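Local coordinates for molybdopterin-guanine dinucleotide biosynthesis protein B (mobB) (Archaeoglobus fulgidus, PDB 2F1R) that probably binds GTP through a P-loop NTPase fold and takes part in molybdopterin-guanine dinucleotide biosynthesis, at residues L18-L31 with R146-L160. Numbering follows the deposited sequence.
Sequences LITRMMPILRERGL and RDEVERIAEFILSLL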
ATOM      1  N   LEU A  18       9.659  20.973   0.528  1.00 16.43           N
ATOM      2  CA  LEU A  18      10.112  21.023  -0.837  1.00 16.65           C
ATOM      3  C   LEU A  18       9.333  19.999  -1.712  1.00 16.35           C
ATOM      4  O   LEU A  18       8.941  20.326  -2.834  1.00 15.56           O
ATOM      5  CB  LEU A  18      11.616  20.711  -0.875  1.00 17.58           C
ATOM      6  CG  LEU A  18      12.231  20.828  -2.258  1.00 17.41           C
ATOM      7  CD1 LEU A  18      12.176  22.247  -2.792  1.00 16.68           C
ATOM      8  CD2 LEU A  18      13.641  20.304  -2.188  1.00 20.95           C
ATOM      9  N   ILE A  19       9.166  18.761  -1.216  1.00 16.01           N
ATOM     10  CA  ILE A  19       8.459  17.677  -1.989  1.00 16.07           C
ATOM     11  C   ILE A  19       7.028  18.091  -2.336  1.00 16.01           C
ATOM     12  O   ILE A  19       6.632  18.061  -3.506  1.00 15.64           O
ATOM     13  CB  ILE A  19       8.540  16.278  -1.279  1.00 16.37           C
ATOM     14  CG1 ILE A  19       9.993  15.788  -1.292  1.00 14.36           C
ATOM     15  CG2 ILE A  19       7.669  15.168  -1.967  1.00 15.61           C
ATOM     16  CD1 ILE A  19      10.240  14.614  -0.373  1.00 10.96           C
ATOM     17  N   THR A  20       6.303  18.620  -1.354  1.00 16.86           N
ATOM     18  CA  THR A  20       4.885  18.907  -1.559  1.00 18.17           C
ATOM     19  C   THR A  20       4.671  20.156  -2.433  1.00 18.71           C
ATOM     20  O   THR A  20       3.778  20.170  -3.278  1.00 18.09           O
ATOM     21  CB  THR A  20       4.098  19.007  -0.244  1.00 18.08           C
ATOM     22  OG1 THR A  20       4.573  20.137   0.471  1.00 20.57           O
ATOM     23  CG2 THR A  20       4.285  17.755   0.586  1.00 16.92           C
ATOM     24  N   ARG A  21       5.505  21.181  -2.256  1.00 18.81           N
ATOM     25  CA  ARG A  21       5.478  22.348  -3.138  1.00 20.53           C
ATOM     26  C   ARG A  21       5.871  22.005  -4.563  1.00 18.72           C
ATOM     27  O   ARG A  21       5.302  22.527  -5.493  1.00 19.45           O
ATOM     28  CB  ARG A  21       6.377  23.475  -2.584  1.00 20.48           C
ATOM     29  CG  ARG A  21       5.699  24.220  -1.412  1.00 23.48           C
ATOM     30  CD  ARG A  21       6.447  25.516  -1.019  1.00 26.17           C
ATOM     31  NE  ARG A  21       7.850  25.192  -0.742  1.00 40.64           N
ATOM     32  CZ  ARG A  21       8.831  26.058  -0.451  1.00 45.81           C
ATOM     33  NH1 ARG A  21       8.597  27.383  -0.350  1.00 44.20           N
ATOM     34  NH2 ARG A  21      10.072  25.564  -0.268  1.00 46.68           N
ATOM     35  N   MET A  22       6.856  21.127  -4.755  1.00 17.39           N
ATOM     36  CA  MET A  22       7.206  20.748  -6.139  1.00 15.38           C
ATOM     37  C   MET A  22       6.119  19.870  -6.822  1.00 16.18           C
ATOM     38  O   MET A  22       5.856  20.015  -8.026  1.00 15.72           O
ATOM     39  CB  MET A  22       8.548  20.021  -6.199  1.00 14.84           C
ATOM     40  CG  MET A  22       9.798  20.863  -5.851  1.00 14.69           C
ATOM     41  SD  MET A  22      11.350  20.015  -6.291  1.00 10.35           S
ATOM     42  CE  MET A  22      11.157  18.463  -5.345  1.00 10.13           C
ATOM     43  N   MET A  23       5.517  18.961  -6.047  1.00 16.74           N
ATOM     44  CA  MET A  23       4.578  17.956  -6.577  1.00 17.57           C
ATOM     45  C   MET A  23       3.536  18.456  -7.622  1.00 19.05           C
ATOM     46  O   MET A  23       3.480  17.909  -8.758  1.00 18.37           O
ATOM     47  CB  MET A  23       3.951  17.119  -5.413  1.00 17.30           C
ATOM     48  CG  MET A  23       3.454  15.686  -5.825  1.00 13.31           C
ATOM     49  SD  MET A  23       4.693  14.685  -6.612  1.00  3.97           S
ATOM     50  CE  MET A  23       5.820  14.546  -5.262  1.00 11.08           C
ATOM     51  N   PRO A  24       2.730  19.490  -7.293  1.00 20.74           N
ATOM     52  CA  PRO A  24       1.797  19.962  -8.374  1.00 22.50           C
ATOM     53  C   PRO A  24       2.486  20.327  -9.709  1.00 23.34           C
ATOM     54  O   PRO A  24       1.935  20.023 -10.748  1.00 24.36           O
ATOM     55  CB  PRO A  24       1.129  21.192  -7.785  1.00 22.88           C
ATOM     56  CG  PRO A  24       1.259  21.025  -6.270  1.00 23.70           C
ATOM     57  CD  PRO A  24       2.562  20.248  -6.041  1.00 21.35           C
ATOM     58  N   ILE A  25       3.670  20.937  -9.698  1.00 23.95           N
ATOM     59  CA  ILE A  25       4.377  21.219 -10.955  1.00 24.73           C
ATOM     60  C   ILE A  25       4.833  19.935 -11.670  1.00 25.17           C
ATOM     61  O   ILE A  25       4.657  19.792 -12.888  1.00 25.14           O
ATOM     62  CB  ILE A  25       5.630  22.144 -10.775  1.00 25.30           C
ATOM     63  CG1 ILE A  25       5.272  23.518 -10.232  1.00 25.55           C
ATOM     64  CG2 ILE A  25       6.328  22.360 -12.122  1.00 25.56           C
ATOM     65  CD1 ILE A  25       5.290  23.620  -8.771  1.00 28.71           C
ATOM     66  N   LEU A  26       5.447  19.015 -10.928  1.00 25.38           N
ATOM     67  CA  LEU A  26       5.864  17.732 -11.518  1.00 26.47           C
ATOM     68  C   LEU A  26       4.663  17.019 -12.161  1.00 26.27           C
ATOM     69  O   LEU A  26       4.749  16.566 -13.288  1.00 25.74           O
ATOM     70  CB  LEU A  26       6.527  16.816 -10.465  1.00 25.64           C
ATOM     71  CG  LEU A  26       7.745  17.435  -9.806  1.00 25.49           C
ATOM     72  CD1 LEU A  26       8.171  16.712  -8.474  1.00 22.07           C
ATOM     73  CD2 LEU A  26       8.927  17.593 -10.809  1.00 22.05           C
ATOM     74  N   ARG A  27       3.554  16.942 -11.425  1.00 27.15           N
ATOM     75  CA  ARG A  27       2.317  16.296 -11.892  1.00 28.10           C
ATOM     76  C   ARG A  27       1.624  16.992 -13.088  1.00 29.26           C
ATOM     77  O   ARG A  27       1.101  16.318 -13.978  1.00 28.35           O
ATOM     78  CB  ARG A  27       1.332  16.164 -10.750  1.00 27.93           C
ATOM     79  CG  ARG A  27       1.776  15.268  -9.556  1.00 29.24           C
ATOM     80  CD  ARG A  27       2.017  13.781  -9.875  1.00 28.65           C
ATOM     81  NE  ARG A  27       1.065  13.224 -10.835  1.00 28.89           N
ATOM     82  CZ  ARG A  27      -0.209  12.966 -10.573  1.00 26.48           C
ATOM     83  NH1 ARG A  27      -0.701  13.205  -9.367  1.00 26.41           N
ATOM     84  NH2 ARG A  27      -0.984  12.459 -11.510  1.00 23.52           N
ATOM     85  N   GLU A  28       1.625  18.325 -13.131  1.00 30.99           N
ATOM     86  CA  GLU A  28       1.081  19.041 -14.321  1.00 33.12           C
ATOM     87  C   GLU A  28       1.733  18.617 -15.634  1.00 33.49           C
ATOM     88  O   GLU A  28       1.095  18.668 -16.684  1.00 33.74           O
ATOM     89  CB  GLU A  28       1.083  20.561 -14.144  1.00 33.56           C
ATOM     90  CG  GLU A  28      -0.161  21.092 -13.359  1.00 37.49           C
ATOM     91  CD  GLU A  28      -0.876  20.019 -12.460  1.00 41.83           C
ATOM     92  OE1 GLU A  28      -0.661  20.020 -11.206  1.00 39.45           O
ATOM     93  OE2 GLU A  28      -1.663  19.178 -13.027  1.00 44.70           O
ATOM     94  N   ARG A  29       2.974  18.127 -15.553  1.00 33.76           N
ATOM     95  CA  ARG A  29       3.642  17.532 -16.724  1.00 34.24           C
ATOM     96  C   ARG A  29       3.177  16.117 -16.955  1.00 33.77           C
ATOM     97  O   ARG A  29       3.853  15.356 -17.638  1.00 34.95           O
ATOM     98  CB  ARG A  29       5.160  17.485 -16.553  1.00 34.20           C
ATOM     99  CG  ARG A  29       5.765  18.732 -16.066  1.00 35.80           C
ATOM    100  CD  ARG A  29       6.091  19.656 -17.195  1.00 42.04           C
ATOM    101  NE  ARG A  29       6.019  21.041 -16.720  1.00 47.60           N
ATOM    102  CZ  ARG A  29       6.754  22.047 -17.198  1.00 50.48           C
ATOM    103  NH1 ARG A  29       7.648  21.840 -18.165  1.00 51.27           N
ATOM    104  NH2 ARG A  29       6.604  23.271 -16.696  1.00 51.91           N
ATOM    105  N   GLY A  30       2.044  15.745 -16.380  1.00 32.81           N
ATOM    106  CA  GLY A  30       1.602  14.361 -16.453  1.00 31.18           C
ATOM    107  C   GLY A  30       2.712  13.377 -16.076  1.00 29.94           C
ATOM    108  O   GLY A  30       2.781  12.270 -16.624  1.00 30.68           O
ATOM    109  N   LEU A  31       3.607  13.773 -15.183  1.00 26.85           N
ATOM    110  CA  LEU A  31       4.415  12.735 -14.550  1.00 24.70           C
ATOM    111  C   LEU A  31       3.688  11.991 -13.438  1.00 21.72           C
ATOM    112  O   LEU A  31       2.994  12.651 -12.658  1.00 22.24           O
ATOM    113  CB  LEU A  31       5.771  13.272 -14.124  1.00 25.38           C
ATOM    114  CG  LEU A  31       6.912  12.918 -15.084  1.00 29.01           C
ATOM    115  CD1 LEU A  31       6.436  11.907 -16.125  1.00 31.41           C
ATOM    116  CD2 LEU A  31       7.454  14.161 -15.765  1.00 32.27           C
ATOM    117  N   ARG A 146      15.949  27.801  -0.926  1.00 21.91           N
ATOM    118  CA  ARG A 146      14.750  27.039  -0.442  1.00 24.95           C
ATOM    119  C   ARG A 146      13.454  27.366  -1.200  1.00 25.97           C
ATOM    120  O   ARG A 146      12.646  26.488  -1.481  1.00 26.96           O
ATOM    121  CB  ARG A 146      14.538  27.294   1.074  1.00 25.66           C
ATOM    122  CG  ARG A 146      14.789  26.131   2.086  1.00 28.38           C
ATOM    123  CD  ARG A 146      16.222  25.400   2.125  1.00 34.78           C
ATOM    124  NE  ARG A 146      17.381  26.188   2.568  1.00 38.09           N
ATOM    125  CZ  ARG A 146      17.742  26.471   3.833  1.00 38.18           C
ATOM    126  NH1 ARG A 146      17.034  26.030   4.877  1.00 39.85           N
ATOM    127  NH2 ARG A 146      18.829  27.223   4.051  1.00 35.10           N
ATOM    128  N   ASP A 147      13.302  28.635  -1.566  1.00 27.26           N
ATOM    129  CA  ASP A 147      12.107  29.205  -2.172  1.00 28.27           C
ATOM    130  C   ASP A 147      11.929  28.959  -3.671  1.00 28.23           C
ATOM    131  O   ASP A 147      10.893  29.283  -4.246  1.00 28.04           O
ATOM    132  CB  ASP A 147      12.137  30.738  -1.929  1.00 30.07           C
ATOM    133  CG  ASP A 147      13.594  31.315  -1.717  1.00 34.76           C
ATOM    134  OD1 ASP A 147      14.303  30.911  -0.733  1.00 36.51           O
ATOM    135  OD2 ASP A 147      14.021  32.222  -2.512  1.00 40.23           O
ATOM    136  N   GLU A 148      12.948  28.431  -4.330  1.00 27.29           N
ATOM    137  CA  GLU A 148      12.954  28.437  -5.788  1.00 26.90           C
ATOM    138  C   GLU A 148      12.327  27.128  -6.334  1.00 25.97           C
ATOM    139  O   GLU A 148      12.907  26.423  -7.174  1.00 24.89           O
ATOM    140  CB  GLU A 148      14.395  28.622  -6.294  1.00 26.27           C
ATOM    141  CG  GLU A 148      15.011  30.020  -6.098  1.00 28.21           C
ATOM    142  CD  GLU A 148      16.377  30.117  -6.776  1.00 27.94           C
ATOM    143  OE1 GLU A 148      17.355  29.577  -6.237  1.00 29.55           O
ATOM    144  OE2 GLU A 148      16.490  30.724  -7.851  1.00 27.77           O
ATOM    145  N   VAL A 149      11.130  26.825  -5.852  1.00 25.86           N
ATOM    146  CA  VAL A 149      10.541  25.501  -6.035  1.00 25.04           C
ATOM    147  C   VAL A 149      10.289  25.184  -7.479  1.00 25.37           C
ATOM    148  O   VAL A 149      10.512  24.044  -7.900  1.00 25.14           O
ATOM    149  CB  VAL A 149       9.264  25.286  -5.165  1.00 25.69           C
ATOM    150  CG1 VAL A 149       9.531  25.674  -3.702  1.00 22.58           C
ATOM    151  CG2 VAL A 149       8.046  26.035  -5.723  1.00 25.87           C
ATOM    152  N   GLU A 150       9.853  26.183  -8.248  1.00 24.63           N
ATOM    153  CA  GLU A 150       9.677  26.005  -9.694  1.00 24.96           C
ATOM    154  C   GLU A 150      10.991  25.699 -10.425  1.00 23.61           C
ATOM    155  O   GLU A 150      11.011  24.891 -11.396  1.00 23.09           O
ATOM    156  CB  GLU A 150       8.985  27.226 -10.335  1.00 26.50           C
ATOM    157  CG  GLU A 150       7.500  27.382  -9.967  1.00 30.35           C
ATOM    158  CD  GLU A 150       7.231  28.386  -8.826  1.00 37.16           C
ATOM    159  OE1 GLU A 150       6.036  28.695  -8.569  1.00 40.18           O
ATOM    160  OE2 GLU A 150       8.197  28.868  -8.181  1.00 41.00           O
ATOM    161  N   ARG A 151      12.085  26.325  -9.968  1.00 21.31           N
ATOM    162  CA  ARG A 151      13.393  26.137 -10.588  1.00 20.95           C
ATOM    163  C   ARG A 151      13.916  24.748 -10.228  1.00 18.88           C
ATOM    164  O   ARG A 151      14.569  24.097 -11.051  1.00 20.48           O
ATOM    165  CB  ARG A 151      14.417  27.209 -10.137  1.00 20.85           C
ATOM    166  CG  ARG A 151      14.311  28.611 -10.806  1.00 23.46           C
ATOM    167  CD  ARG A 151      15.588  29.488 -10.514  1.00 23.42           C
ATOM    168  NE  ARG A 151      16.842  28.866 -11.020  1.00 28.54           N
ATOM    169  CZ  ARG A 151      18.079  29.132 -10.583  1.00 28.22           C
ATOM    170  NH1 ARG A 151      18.267  30.003  -9.603  1.00 27.53           N
ATOM    171  NH2 ARG A 151      19.134  28.506 -11.126  1.00 27.58           N
ATOM    172  N   ILE A 152      13.652  24.302  -9.002  1.00 16.89           N
ATOM    173  CA  ILE A 152      14.128  22.986  -8.561  1.00 15.82           C
ATOM    174  C   ILE A 152      13.330  21.866  -9.222  1.00 15.83           C
ATOM    175  O   ILE A 152      13.905  20.858  -9.669  1.00 16.24           O
ATOM    176  CB  ILE A 152      14.158  22.851  -7.017  1.00 15.82           C
ATOM    177  CG1 ILE A 152      15.004  23.972  -6.386  1.00 13.27           C
ATOM    178  CG2 ILE A 152      14.709  21.446  -6.591  1.00 12.91           C
ATOM    179  CD1 ILE A 152      14.615  24.320  -4.896  1.00 15.67           C
ATOM    180  N   ALA A 153      12.017  22.068  -9.314  1.00 15.71           N
ATOM    181  CA  ALA A 153      11.128  21.166 -10.034  1.00 15.87           C
ATOM    182  C   ALA A 153      11.552  21.030 -11.496  1.00 17.16           C
ATOM    183  O   ALA A 153      11.716  19.897 -12.015  1.00 18.10           O
ATOM    184  CB  ALA A 153       9.687  21.653  -9.904  1.00 14.63           C
ATOM    185  N   GLU A 154      11.804  22.171 -12.162  1.00 18.47           N
ATOM    186  CA  GLU A 154      12.244  22.167 -13.557  1.00 17.49           C
ATOM    187  C   GLU A 154      13.562  21.452 -13.737  1.00 17.66           C
ATOM    188  O   GLU A 154      13.797  20.749 -14.761  1.00 16.01           O
ATOM    189  CB  GLU A 154      12.326  23.604 -14.127  1.00 19.52           C
ATOM    190  CG  GLU A 154      12.730  23.696 -15.650  1.00 22.43           C
ATOM    191  CD  GLU A 154      11.940  22.722 -16.588  1.00 28.99           C
ATOM    192  OE1 GLU A 154      10.680  22.789 -16.629  1.00 32.24           O
ATOM    193  OE2 GLU A 154      12.595  21.892 -17.271  1.00 30.03           O
ATOM    194  N   PHE A 155      14.431  21.609 -12.730  1.00 17.54           N
ATOM    195  CA  PHE A 155      15.736  20.958 -12.766  1.00 16.18           C
ATOM    196  C   PHE A 155      15.491  19.475 -12.762  1.00 15.10           C
ATOM    197  O   PHE A 155      16.177  18.738 -13.450  1.00 16.55           O
ATOM    198  CB  PHE A 155      16.576  21.377 -11.537  1.00 17.12           C
ATOM    199  CG  PHE A 155      17.889  20.659 -11.396  1.00 16.75           C
ATOM    200  CD1 PHE A 155      18.909  20.812 -12.339  1.00 19.19           C
ATOM    201  CD2 PHE A 155      18.122  19.844 -10.299  1.00 18.54           C
ATOM    202  CE1 PHE A 155      20.142  20.141 -12.204  1.00 18.27           C
ATOM    203  CE2 PHE A 155      19.345  19.190 -10.131  1.00 15.63           C
ATOM    204  CZ  PHE A 155      20.359  19.335 -11.072  1.00 17.83           C
ATOM    205  N   ILE A 156      14.554  19.025 -11.941  1.00 15.24           N
ATOM    206  CA  ILE A 156      14.250  17.597 -11.867  1.00 14.27           C
ATOM    207  C   ILE A 156      13.631  17.162 -13.209  1.00 15.13           C
ATOM    208  O   ILE A 156      14.087  16.198 -13.809  1.00 15.20           O
ATOM    209  CB  ILE A 156      13.326  17.200 -10.679  1.00 14.71           C
ATOM    210  CG1 ILE A 156      14.034  17.491  -9.308  1.00 13.99           C
ATOM    211  CG2 ILE A 156      12.996  15.664 -10.838  1.00 13.68           C
ATOM    212  CD1 ILE A 156      13.203  17.373  -8.046  1.00 12.07           C
ATOM    213  N   LEU A 157      12.629  17.886 -13.700  1.00 16.41           N
ATOM    214  CA  LEU A 157      12.113  17.597 -15.072  1.00 17.53           C
ATOM    215  C   LEU A 157      13.236  17.536 -16.114  1.00 17.78           C
ATOM    216  O   LEU A 157      13.267  16.639 -16.940  1.00 17.48           O
ATOM    217  CB  LEU A 157      11.044  18.615 -15.479  1.00 17.59           C
ATOM    218  CG  LEU A 157       9.806  18.579 -14.584  1.00 18.11           C
ATOM    219  CD1 LEU A 157       8.925  19.781 -14.778  1.00 17.78           C
ATOM    220  CD2 LEU A 157       8.995  17.316 -14.853  1.00 20.33           C
ATOM    221  N   SER A 158      14.211  18.438 -16.033  1.00 19.29           N
ATOM    222  CA  SER A 158      15.294  18.435 -17.038  1.00 21.18           C
ATOM    223  C   SER A 158      16.119  17.154 -17.036  1.00 21.79           C
ATOM    224  O   SER A 158      16.403  16.625 -18.107  1.00 21.11           O
ATOM    225  CB  SER A 158      16.183  19.704 -16.955  1.00 21.34           C
ATOM    226  OG  SER A 158      16.975  19.703 -15.762  1.00 26.31           O
ATOM    227  N   LEU A 159      16.453  16.627 -15.845  1.00 23.21           N
ATOM    228  CA  LEU A 159      17.298  15.424 -15.705  1.00 23.47           C
ATOM    229  C   LEU A 159      16.588  14.189 -16.186  1.00 23.84           C
ATOM    230  O   LEU A 159      17.228  13.252 -16.653  1.00 22.92           O
ATOM    231  CB  LEU A 159      17.639  15.154 -14.252  1.00 23.78           C
ATOM    232  CG  LEU A 159      18.256  16.195 -13.344  1.00 26.18           C
ATOM    233  CD1 LEU A 159      17.982  15.793 -11.884  1.00 24.87           C
ATOM    234  CD2 LEU A 159      19.725  16.284 -13.624  1.00 27.20           C
ATOM    235  N   LEU A 160      15.262  14.186 -16.003  1.00 25.54           N
ATOM    236  CA  LEU A 160      14.373  13.143 -16.532  1.00 27.33           C
ATOM    237  C   LEU A 160      14.422  13.063 -18.079  1.00 28.53           C
ATOM    238  O   LEU A 160      14.449  11.974 -18.644  1.00 28.60           O
ATOM    239  CB  LEU A 160      12.943  13.402 -16.067  1.00 26.64           C
ATOM    240  CG  LEU A 160      12.392  12.690 -14.818  1.00 28.03           C
ATOM    241  CD1 LEU A 160      13.438  12.122 -13.851  1.00 27.71           C
ATOM    242  CD2 LEU A 160      11.394  13.584 -14.094  1.00 27.87           C
TER
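With CG anti to its carbonyl carbon (chi1 -67°) and the chain bent only at its last torsion, Met22 reaches across to helix 149-160 and folds its methyl over Ile156. The side chain is a knob in a hole formed by Val149, Ile152, Ala153 and Ile156: SD lies 3.7 Å from Ile152 CG2, and CE is 3.6 Å from Ile156 CD1. Replacing Met22 with alanine would probably leave this hole unfilled and deprive both isoleucines of their sulfur and methyl contacts. The helix axes come within 9.1 Å and cross at -57° where Ala153 faces Met22, and Ile25 CG2 and Leu26 CD2 also pack on the Ala153 CB.

Farther along, Leu157 spreads its two methyls: CD2 meets Leu31 CD2 at 3.6 Å, and CD1 lies over one face of the Arg29 guanidinium, offset toward the rim. Arg29 NH1 stands 3.5 Å from Glu154 OE1, a purely electrostatic pairing well out of the guanidinium plane; the other carboxylate oxygen of Glu154 is bridged to Arg161. Near the start of helix 149-160, Val149 CG1 sits 3.3 Å from Arg21 CZ, over the centre of that guanidinium, whose NH2 gives a weak, bent hydrogen bond to Arg146 O (3.0 Å). Ile152 and Ile156 also touch Ile112 of the central parallel sheet. Apolar packing thus joins the helix after the probable Walker A loop to the C-terminal helix, bordered by arginines in weakly directional polar contacts.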